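Local coordinates for N-acetylneuraminic acid outer membrane channel protein NanC (Escherichia coli, PDB 2WJR), which forms a monomeric, weakly anion-selective beta-barrel channel that lets N-acetylneuraminic acid cross the outer membrane into the bacterium, at residues Asn52-Tyr60 and Arg71-Ser79; Asn160-Val171 and Tyr183-Gln192. The protein carries 1 engineered substitution. All blocks are in the same frame, centred on the assembly; numbering follows the deposited sequence. Where two conformers were deposited one is given.

Contact 1: residues Asn52-Tyr60 and Arg71-Ser79; sequences NDVQVEVNY and RPGMLTHFS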
loop_
_atom_site.group_PDB
_atom_site.type_symbol
_atom_site.label_atom_id
_atom_site.label_comp_id
_atom_site.label_asym_id
_atom_site.label_seq_id
_atom_site.Cartn_x
_atom_site.Cartn_y
_atom_site.Cartn_z
ATOM N N ASN A 52 -6.726 12.367 -5.188
ATOM C CA ASN A 52 -6.804 12.489 -3.735
ATOM C C ASN A 52 -7.663 11.350 -3.174
ATOM O O ASN A 52 -8.666 10.929 -3.779
ATOM C CB ASN A 52 -7.359 13.861 -3.299
ATOM C CG ASN A 52 -6.365 15.025 -3.511
ATOM O OD1 ASN A 52 -5.294 14.871 -4.116
ATOM N ND2 ASN A 52 -6.739 16.209 -3.018
ATOM N N ASP A 53 -7.244 10.821 -2.029
ATOM C CA ASP A 53 -7.979 9.740 -1.386
ATOM C C ASP A 53 -7.832 9.784 0.129
ATOM O O ASP A 53 -6.894 10.390 0.665
ATOM C CB ASP A 53 -7.560 8.363 -1.934
ATOM C CG ASP A 53 -6.152 7.959 -1.538
ATOM O OD1 ASP A 53 -5.306 7.798 -2.441
ATOM O OD2 ASP A 53 -5.884 7.772 -0.325
ATOM N N VAL A 54 -8.807 9.163 0.791
ATOM C CA VAL A 54 -8.723 8.855 2.210
ATOM C C VAL A 54 -8.943 7.373 2.341
ATOM O O VAL A 54 -9.830 6.798 1.685
ATOM C CB VAL A 54 -9.714 9.653 3.041
ATOM C CG1 VAL A 54 -9.708 9.196 4.521
ATOM C CG2 VAL A 54 -9.348 11.128 2.927
ATOM N N GLN A 55 -8.099 6.743 3.147
ATOM C CA GLN A 55 -8.190 5.310 3.349
ATOM C C GLN A 55 -8.228 4.978 4.835
ATOM O O GLN A 55 -7.451 5.535 5.635
ATOM C CB GLN A 55 -7.025 4.604 2.679
ATOM C CG GLN A 55 -6.877 4.953 1.195
ATOM C CD GLN A 55 -5.726 4.214 0.533
ATOM O OE1 GLN A 55 -5.546 3.017 0.760
ATOM N NE2 GLN A 55 -4.970 4.911 -0.333
ATOM N N VAL A 56 -9.145 4.079 5.167
ATOM C CA VAL A 56 -9.295 3.552 6.512
ATOM C C VAL A 56 -9.088 2.039 6.488
ATOM O O VAL A 56 -9.808 1.318 5.761
ATOM C CB VAL A 56 -10.706 3.834 7.048
ATOM C CG1 VAL A 56 -10.905 3.178 8.419
ATOM C CG2 VAL A 56 -10.958 5.349 7.109
ATOM N N GLU A 57 -8.136 1.562 7.298
ATOM C CA GLU A 57 -7.818 0.148 7.378
ATOM C C GLU A 57 -8.052 -0.356 8.796
ATOM O O GLU A 57 -7.698 0.339 9.760
ATOM C CB GLU A 57 -6.373 -0.091 6.972
ATOM C CG GLU A 57 -6.022 -1.544 6.826
ATOM C CD GLU A 57 -4.716 -1.775 6.134
ATOM O OE1 GLU A 57 -4.100 -0.790 5.645
ATOM O OE2 GLU A 57 -4.297 -2.954 6.070
ATOM N N VAL A 58 -8.681 -1.527 8.900
ATOM C CA VAL A 58 -8.905 -2.191 10.186
ATOM C C VAL A 58 -8.667 -3.690 10.047
ATOM O O VAL A 58 -9.127 -4.327 9.094
ATOM C CB VAL A 58 -10.324 -1.939 10.743
ATOM C CG1 VAL A 58 -10.549 -0.447 10.974
ATOM C CG2 VAL A 58 -11.401 -2.537 9.826
ATOM N N ASN A 59 -7.931 -4.261 10.995
ATOM C CA ASN A 59 -7.774 -5.697 11.038
ATOM C C ASN A 59 -7.719 -6.152 12.487
ATOM O O ASN A 59 -7.617 -5.320 13.403
ATOM C CB ASN A 59 -6.582 -6.199 10.198
ATOM C CG ASN A 59 -5.230 -5.792 10.732
ATOM O OD1 ASN A 59 -4.893 -6.039 11.892
ATOM N ND2 ASN A 59 -4.404 -5.244 9.861
ATOM N N TYR A 60 -7.814 -7.459 12.672
ATOM C CA TYR A 60 -7.747 -8.057 14.006
ATOM C C TYR A 60 -6.667 -9.132 14.006
ATOM O O TYR A 60 -6.697 -10.037 13.175
ATOM C CB TYR A 60 -9.112 -8.646 14.375
ATOM C CG TYR A 60 -9.063 -9.348 15.694
ATOM C CD1 TYR A 60 -9.120 -8.620 16.881
ATOM C CD2 TYR A 60 -8.887 -10.737 15.764
ATOM C CE1 TYR A 60 -9.039 -9.254 18.104
ATOM C CE2 TYR A 60 -8.780 -11.378 16.993
ATOM C CZ TYR A 60 -8.867 -10.632 18.160
ATOM O OH TYR A 60 -8.794 -11.268 19.393
ATOM N N ARG A 71 -4.418 -12.023 10.225
ATOM C CA ARG A 71 -5.181 -10.776 10.326
ATOM C C ARG A 71 -6.274 -10.660 9.252
ATOM O O ARG A 71 -6.006 -10.182 8.135
ATOM C CB ARG A 71 -4.257 -9.569 10.207
ATOM C CG ARG A 71 -3.340 -9.352 11.387
ATOM C CD ARG A 71 -2.321 -8.264 11.087
ATOM N NE ARG A 71 -1.345 -8.099 12.154
ATOM C CZ ARG A 71 -1.465 -7.285 13.204
ATOM N NH1 ARG A 71 -0.469 -7.225 14.083
ATOM N NH2 ARG A 71 -2.550 -6.526 13.386
ATOM N N PRO A 72 -7.509 -11.053 9.595
ATOM C CA PRO A 72 -8.649 -10.662 8.777
ATOM C C PRO A 72 -8.830 -9.170 8.905
ATOM O O PRO A 72 -8.625 -8.604 9.981
ATOM C CB PRO A 72 -9.811 -11.434 9.397
ATOM C CG PRO A 72 -9.390 -11.691 10.780
ATOM C CD PRO A 72 -7.926 -11.899 10.723
ATOM N N GLY A 73 -9.130 -8.515 7.792
ATOM C CA GLY A 73 -9.164 -7.073 7.784
ATOM C C GLY A 73 -9.932 -6.526 6.606
ATOM O O GLY A 73 -10.439 -7.280 5.767
ATOM N N MET A 74 -10.049 -5.211 6.590
ATOM C CA MET A 74 -10.562 -4.508 5.432
ATOM C C MET A 74 -9.934 -3.146 5.273
ATOM O O MET A 74 -9.734 -2.411 6.248
ATOM C CB MET A 74 -12.074 -4.348 5.504
ATOM C CG MET A 74 -12.630 -3.743 4.189
ATOM S SD MET A 74 -14.373 -3.975 4.066
ATOM C CE MET A 74 -14.928 -2.900 5.387
ATOM N N LEU A 75 -9.623 -2.819 4.023
ATOM C CA LEU A 75 -9.201 -1.489 3.641
ATOM C C LEU A 75 -10.353 -0.846 2.896
ATOM O O LEU A 75 -10.819 -1.367 1.865
ATOM C CB LEU A 75 -7.962 -1.547 2.740
ATOM C CG LEU A 75 -7.505 -0.211 2.157
ATOM C CD1 LEU A 75 -6.984 0.678 3.262
ATOM C CD2 LEU A 75 -6.457 -0.418 1.101
ATOM N N THR A 76 -10.801 0.288 3.411
ATOM C CA THR A 76 -11.859 1.048 2.757
ATOM C C THR A 76 -11.230 2.294 2.180
ATOM O O THR A 76 -10.537 3.030 2.873
ATOM C CB THR A 76 -12.970 1.423 3.723
ATOM O OG1 THR A 76 -13.494 0.244 4.350
ATOM C CG2 THR A 76 -14.079 2.165 2.982
ATOM N N HIS A 77 -11.492 2.542 0.901
ATOM C CA HIS A 77 -10.824 3.590 0.157
ATOM C C HIS A 77 -11.905 4.584 -0.342
ATOM O O HIS A 77 -12.859 4.178 -0.993
ATOM C CB HIS A 77 -10.042 2.937 -0.993
ATOM C CG HIS A 77 -9.391 3.889 -1.944
ATOM N ND1 HIS A 77 -10.101 4.617 -2.873
ATOM C CD2 HIS A 77 -8.083 4.170 -2.170
ATOM C CE1 HIS A 77 -9.263 5.358 -3.582
ATOM N NE2 HIS A 77 -8.033 5.100 -3.181
ATOM N N PHE A 78 -11.753 5.857 0.016
ATOM C CA PHE A 78 -12.708 6.918 -0.351
ATOM C C PHE A 78 -12.038 7.827 -1.343
ATOM O O PHE A 78 -10.938 8.290 -1.091
ATOM C CB PHE A 78 -13.146 7.756 0.880
ATOM C CG PHE A 78 -13.761 6.937 1.976
ATOM C CD1 PHE A 78 -15.061 6.471 1.870
ATOM C CD2 PHE A 78 -13.019 6.598 3.106
ATOM C CE1 PHE A 78 -15.624 5.684 2.882
ATOM C CE2 PHE A 78 -13.570 5.823 4.110
ATOM C CZ PHE A 78 -14.877 5.365 3.995
ATOM N N SER A 79 -12.699 8.065 -2.478
ATOM C CA SER A 79 -12.225 9.027 -3.475
ATOM C C SER A 79 -13.426 9.799 -4.038
ATOM O O SER A 79 -14.555 9.549 -3.651
ATOM C CB SER A 79 -11.488 8.321 -4.614
ATOM O OG SER A 79 -12.373 7.497 -5.371
HETATM O O HOH W 1 -12.010 -0.448 6.558
#

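Contact 2: residues Asn160-Val171 and Tyr183-Gln192; sequences NHKKWATENAFV and YIEYDYLDRQ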
loop_
_atom_site.group_PDB
_atom_site.type_symbol
_atom_site.label_atom_id
_atom_site.label_comp_id
_atom_site.label_asym_id
_atom_site.label_seq_id
_atom_site.Cartn_x
_atom_site.Cartn_y
_atom_site.Cartn_z
ATOM N N ASN A 160 -0.718 0.338 -17.892
ATOM C CA ASN A 160 0.341 -0.369 -18.605
ATOM C C ASN A 160 -0.234 -1.215 -19.754
ATOM O O ASN A 160 0.461 -2.041 -20.310
ATOM C CB ASN A 160 1.127 -1.263 -17.637
ATOM C CG ASN A 160 0.277 -2.373 -17.052
ATOM O OD1 ASN A 160 -0.951 -2.398 -17.209
ATOM N ND2 ASN A 160 0.928 -3.306 -16.356
ATOM N N HIS A 161 -1.516 -1.030 -20.053
ATOM C CA HIS A 161 -2.228 -1.758 -21.134
ATOM C C HIS A 161 -2.368 -3.246 -20.920
ATOM O O HIS A 161 -2.587 -3.992 -21.868
ATOM C CB HIS A 161 -1.625 -1.420 -22.515
ATOM C CG HIS A 161 -1.870 0.001 -22.908
ATOM N ND1 HIS A 161 -2.800 0.362 -23.863
ATOM C CD2 HIS A 161 -1.360 1.160 -22.422
ATOM C CE1 HIS A 161 -2.827 1.679 -23.970
ATOM N NE2 HIS A 161 -1.966 2.188 -23.104
ATOM N N LYS A 162 -2.310 -3.665 -19.653
ATOM C CA LYS A 162 -2.553 -5.038 -19.273
ATOM C C LYS A 162 -3.672 -5.082 -18.223
ATOM O O LYS A 162 -4.038 -4.059 -17.632
ATOM C CB LYS A 162 -1.288 -5.696 -18.701
ATOM C CG LYS A 162 -0.026 -5.503 -19.514
ATOM C CD LYS A 162 1.159 -6.272 -18.911
ATOM C CE LYS A 162 2.486 -5.613 -19.265
ATOM N NZ LYS A 162 3.637 -6.197 -18.515
ATOM N N LYS A 163 -4.209 -6.276 -18.028
ATOM C CA LYS A 163 -5.193 -6.559 -16.998
ATOM C C LYS A 163 -4.529 -6.906 -15.662
ATOM O O LYS A 163 -5.177 -7.416 -14.761
ATOM C CB LYS A 163 -6.084 -7.712 -17.441
ATOM C CG LYS A 163 -6.887 -7.395 -18.711
ATOM C CD LYS A 163 -8.006 -8.409 -18.916
ATOM C CE LYS A 163 -9.228 -8.072 -18.102
ATOM N NZ LYS A 163 -10.274 -9.140 -18.087
ATOM N N TRP A 164 -3.235 -6.659 -15.568
ATOM C CA TRP A 164 -2.484 -6.907 -14.323
ATOM C C TRP A 164 -1.307 -5.994 -14.278
ATOM O O TRP A 164 -0.877 -5.462 -15.304
ATOM C CB TRP A 164 -2.026 -8.350 -14.219
ATOM C CG TRP A 164 -1.042 -8.773 -15.278
ATOM C CD1 TRP A 164 -1.334 -9.184 -16.545
ATOM C CD2 TRP A 164 0.387 -8.850 -15.150
ATOM N NE1 TRP A 164 -0.179 -9.488 -17.222
ATOM C CE2 TRP A 164 0.891 -9.301 -16.389
ATOM C CE3 TRP A 164 1.290 -8.580 -14.111
ATOM C CZ2 TRP A 164 2.254 -9.494 -16.617
ATOM C CZ3 TRP A 164 2.645 -8.753 -14.336
ATOM C CH2 TRP A 164 3.120 -9.211 -15.586
ATOM N N ALA A 165 -0.778 -5.785 -13.071
ATOM C CA ALA A 165 0.409 -4.992 -12.901
ATOM C C ALA A 165 1.017 -5.309 -11.551
ATOM O O ALA A 165 0.418 -6.013 -10.718
ATOM C CB ALA A 165 0.106 -3.518 -12.988
ATOM N N THR A 166 2.196 -4.761 -11.359
ATOM C CA THR A 166 3.003 -5.007 -10.160
ATOM C C THR A 166 3.420 -3.702 -9.502
ATOM O O THR A 166 3.369 -2.616 -10.111
ATOM C CB THR A 166 4.263 -5.876 -10.482
ATOM O OG1 THR A 166 5.123 -5.176 -11.396
ATOM C CG2 THR A 166 3.861 -7.205 -11.056
ATOM N N GLU A 167 3.754 -3.791 -8.217
ATOM C CA GLU A 167 4.474 -2.730 -7.549
ATOM C C GLU A 167 5.542 -3.393 -6.690
ATOM O O GLU A 167 5.353 -4.503 -6.178
ATOM C CB GLU A 167 3.565 -1.866 -6.668
ATOM C CG GLU A 167 2.334 -1.260 -7.368
ATOM C CD GLU A 167 1.530 -0.329 -6.457
ATOM O OE1 GLU A 167 1.983 -0.050 -5.316
ATOM O OE2 GLU A 167 0.442 0.123 -6.883
ATOM N N ASN A 168 6.657 -2.705 -6.549
ATOM C CA ASN A 168 7.691 -3.106 -5.629
ATOM C C ASN A 168 8.159 -1.892 -4.871
ATOM O O ASN A 168 8.600 -0.903 -5.471
ATOM C CB ASN A 168 8.839 -3.782 -6.370
ATOM C CG ASN A 168 8.520 -5.213 -6.744
ATOM O OD1 ASN A 168 8.587 -6.114 -5.903
ATOM N ND2 ASN A 168 8.126 -5.429 -8.016
ATOM N N ALA A 169 8.039 -1.969 -3.539
ATOM C CA ALA A 169 8.406 -0.883 -2.638
ATOM C C ALA A 169 9.589 -1.336 -1.764
ATOM O O ALA A 169 9.547 -2.412 -1.173
ATOM C CB ALA A 169 7.193 -0.474 -1.764
ATOM N N PHE A 170 10.625 -0.507 -1.712
ATOM C CA PHE A 170 11.839 -0.771 -0.938
ATOM C C PHE A 170 12.027 0.388 0.022
ATOM O O PHE A 170 12.133 1.540 -0.402
ATOM C CB PHE A 170 13.064 -0.910 -1.853
ATOM C CG PHE A 170 12.881 -1.913 -2.939
ATOM C CD1 PHE A 170 12.362 -1.543 -4.169
ATOM C CD2 PHE A 170 13.208 -3.242 -2.732
ATOM C CE1 PHE A 170 12.178 -2.487 -5.169
ATOM C CE2 PHE A 170 13.038 -4.172 -3.730
ATOM C CZ PHE A 170 12.521 -3.784 -4.953
ATOM N N VAL A 171 12.083 0.075 1.314
ATOM C CA VAL A 171 12.091 1.099 2.347
ATOM C C VAL A 171 13.319 0.868 3.227
ATOM O O VAL A 171 13.573 -0.257 3.657
ATOM C CB VAL A 171 10.824 1.063 3.224
ATOM C CG1 VAL A 171 10.882 2.201 4.285
ATOM C CG2 VAL A 171 9.522 1.161 2.392
ATOM N N TYR A 183 12.800 7.676 7.069
ATOM C CA TYR A 183 13.036 6.643 6.064
ATOM C C TYR A 183 13.099 7.193 4.656
ATOM O O TYR A 183 12.585 8.273 4.362
ATOM C CB TYR A 183 11.963 5.550 6.134
ATOM C CG TYR A 183 10.557 5.993 5.845
ATOM C CD1 TYR A 183 9.722 6.442 6.867
ATOM C CD2 TYR A 183 10.033 5.928 4.555
ATOM C CE1 TYR A 183 8.408 6.834 6.603
ATOM C CE2 TYR A 183 8.726 6.306 4.286
ATOM C CZ TYR A 183 7.914 6.752 5.307
ATOM O OH TYR A 183 6.618 7.132 5.056
ATOM N N ILE A 184 13.755 6.438 3.797
ATOM C CA ILE A 184 13.730 6.709 2.366
ATOM C C ILE A 184 13.178 5.478 1.671
ATOM O O ILE A 184 13.243 4.378 2.208
ATOM C CB ILE A 184 15.124 7.074 1.825
ATOM C CG1 ILE A 184 16.114 5.943 2.039
ATOM C CG2 ILE A 184 15.589 8.347 2.493
ATOM C CD1 ILE A 184 17.446 6.176 1.350
ATOM N N GLU A 185 12.637 5.678 0.483
ATOM C CA GLU A 185 11.902 4.632 -0.195
ATOM C C GLU A 185 12.015 4.798 -1.693
ATOM O O GLU A 185 11.939 5.907 -2.208
ATOM C CB GLU A 185 10.430 4.668 0.252
ATOM C CG GLU A 185 9.486 3.754 -0.512
ATOM C CD GLU A 185 8.059 3.800 0.007
ATOM O OE1 GLU A 185 7.167 3.177 -0.622
ATOM O OE2 GLU A 185 7.833 4.444 1.041
ATOM N N TYR A 186 12.221 3.684 -2.378
ATOM C CA TYR A 186 12.121 3.645 -3.823
ATOM C C TYR A 186 11.040 2.627 -4.199
ATOM O O TYR A 186 11.033 1.499 -3.692
ATOM C CB TYR A 186 13.467 3.287 -4.481
ATOM C CG TYR A 186 13.268 2.892 -5.933
ATOM C CD1 TYR A 186 13.113 3.862 -6.921
ATOM C CD2 TYR A 186 13.178 1.553 -6.308
ATOM C CE1 TYR A 186 12.881 3.510 -8.245
ATOM C CE2 TYR A 186 12.946 1.194 -7.625
ATOM C CZ TYR A 186 12.802 2.178 -8.588
ATOM O OH TYR A 186 12.568 1.812 -9.896
ATOM N N ASP A 187 10.121 3.030 -5.073
ATOM C CA ASP A 187 9.143 2.100 -5.620
ATOM C C ASP A 187 9.239 2.094 -7.135
ATOM O O ASP A 187 9.539 3.123 -7.759
ATOM C CB ASP A 187 7.712 2.475 -5.229
ATOM C CG ASP A 187 7.628 3.055 -3.863
ATOM O OD1 ASP A 187 7.814 2.299 -2.890
ATOM O OD2 ASP A 187 7.394 4.277 -3.754
ATOM N N TYR A 188 9.016 0.917 -7.701
ATOM C CA TYR A 188 8.750 0.792 -9.118
ATOM C C TYR A 188 7.302 0.332 -9.273
ATOM O O TYR A 188 6.910 -0.768 -8.813
ATOM C CB TYR A 188 9.718 -0.167 -9.794
ATOM C CG TYR A 188 9.429 -0.221 -11.281
ATOM C CD1 TYR A 188 8.982 -1.391 -11.880
ATOM C CD2 TYR A 188 9.532 0.931 -12.061
ATOM C CE1 TYR A 188 8.690 -1.437 -13.239
ATOM C CE2 TYR A 188 9.236 0.903 -13.417
ATOM C CZ TYR A 188 8.807 -0.284 -13.994
ATOM O OH TYR A 188 8.500 -0.310 -15.331
ATOM N N LEU A 189 6.489 1.188 -9.892
ATOM C CA LEU A 189 5.058 0.938 -9.979
ATOM C C LEU A 189 4.608 0.466 -11.379
ATOM O O LEU A 189 3.478 0.717 -11.799
ATOM C CB LEU A 189 4.320 2.190 -9.541
ATOM C CG LEU A 189 4.728 2.690 -8.152
ATOM C CD1 LEU A 189 3.936 3.950 -7.826
ATOM C CD2 LEU A 189 4.509 1.614 -7.061
ATOM N N ASP A 190 5.495 -0.256 -12.060
ATOM C CA ASP A 190 5.214 -0.833 -13.377
ATOM C C ASP A 190 5.071 0.349 -14.368
ATOM O O ASP A 190 5.369 1.487 -14.033
ATOM C CB ASP A 190 3.935 -1.691 -13.288
ATOM C CG ASP A 190 3.870 -2.795 -14.334
ATOM O OD1 ASP A 190 4.008 -2.497 -15.557
ATOM O OD2 ASP A 190 3.613 -3.955 -13.937
ATOM N N ARG A 191 4.626 0.082 -15.583
ATOM C CA ARG A 191 4.429 1.172 -16.545
ATOM C C ARG A 191 3.044 1.788 -16.363
ATOM O O ARG A 191 2.208 1.709 -17.250
ATOM C CB ARG A 191 4.613 0.640 -17.958
ATOM C CG ARG A 191 6.020 0.112 -18.220
ATOM C CD ARG A 191 6.224 -0.111 -19.737
ATOM N NE ARG A 191 6.162 1.180 -20.425
ATOM C CZ ARG A 191 7.162 2.072 -20.454
ATOM N NH1 ARG A 191 7.013 3.237 -21.095
ATOM N NH2 ARG A 191 8.327 1.805 -19.877
ATOM N N GLN A 192 2.818 2.415 -15.209
ATOM C CA GLN A 192 1.498 2.910 -14.836
ATOM C C GLN A 192 1.463 4.432 -14.719
ATOM O O GLN A 192 0.471 5.004 -14.240
ATOM C CB GLN A 192 1.042 2.274 -13.513
ATOM C CG GLN A 192 0.600 0.837 -13.669
ATOM C CD GLN A 192 -0.077 0.275 -12.428
ATOM O OE1 GLN A 192 -1.294 0.126 -12.395
ATOM N NE2 GLN A 192 0.716 -0.039 -11.398
HETATM O O HOH W 2 3.184 -5.961 -15.704
HETATM O O HOH W 3 7.023 -3.342 -9.853
#

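Contact 1: residues Asn52-Tyr60 and Arg71-Ser79
Arg71 reaches across to Asn59 with a chain extended from CG to NE, and its NH2 donates to Asn59 OD1 at 2.8 Å. The acceptor lies in the guanidinium plane at its edge, while the amide is turned 68° from that plane. Asn59 CG sits between its backbone N and carbonyl carbon (chi1 67°), which brings the amide over Arg71 CD and leaves ND2 to Tyr88 OH. An alanine in place of Arg71 would remove this donor and is likely to leave Asn59 OD1 without its mate. On the same face Gln55 slants across His77, CD 3.6 Å from His77 CD2, with amide and ring 50° apart. Gln55 NE2 binds Asp53 OD2 at 3.0 Å from above the carboxylate plane, and Asn36 ND2 holds the same oxygen. Leu75 CD1 packs 3.8 Å from Glu57 CB, and both Leu75 methyls touch Gln55 OE1. The other face is mostly apolar: Val56 CG2 meets the edge of the Phe78 ring at 4.0 Å. Paired backbone bonds join Val54 to Phe78, Val56 to Thr76 and Val58 to Met74 in this antiparallel transmembrane hairpin. A polar face backed by a mainly apolar one is consistent with a barrel wall between channel and lipid.

Contact 2: residues Asn160-Val171 and Tyr183-Gln192
With Asp190 CG anti to the backbone N (chi1 -154°), the carboxylate is directed at Thr166 and Asn160, where the antiparallel hairpin of this barrel wall gives way to its extracellular loops. Asp190 OD2 takes the backbone N-H of Thr166 at 3.1 Å on its anti side, and a water that also binds Lys162 NZ donates to it. OD1 accepts from Arg191 N at 2.7 Å through its anti lone pair, and more weakly from Asn160 ND2, whose amide stands 82° from the carboxylate. That ND2 also binds Trp164 O, while Asn160 OD1 closes an Asx turn with Lys162 N. One carboxylate thus ties both loop ends together, and the nearby lysine would probably favour its charged form.

Within the strands, Phe170 and Tyr186 lie side by side and point the same way, Phe170 CD1 to Tyr186 CD2 3.9 Å; Phe170 also touches a bound n-octane. The face of Ala169 and Val171 also carries Glu185 and Asp187. Glu185 OE1 lies 2.5 Å from Asp187 OD1, and Arg207 NH1 forms salt bridges with Glu185 OE1 and Asp187 OD2. Val171 CG2 rests 3.8 Å from Glu185 CD. Leu189, its CG beside the backbone N (chi1 -55°), slants across the Glu167 chain, and its CD2 lies 3.5 Å from Glu167 OE1, the carboxylate whose OE2 is bonded to Tyr150 OH.

How the contacts relate
Contact 1 joins strands 53-63 and 68-79, and contact 2 joins strands 164-174 and 180-188; both are antiparallel hairpins of the same barrel but share no strand. They lie on opposite sides of the chain's centre, with centres about 20 Å apart and nearest atoms about 10 Å apart, so they do not touch. Contact 1 is a surface contact, and nearly all of it is regular strand pairing. Contact 2 is partly buried, and much of it lies beyond the strand ends, where side chains and waters replace the backbone ladder at the extracellular end. Each has a polar face and a face with hydrophobic or aromatic groups, but the polar chemistry differs: amides and mixed charges in contact 1, a buried acidic cluster in contact 2.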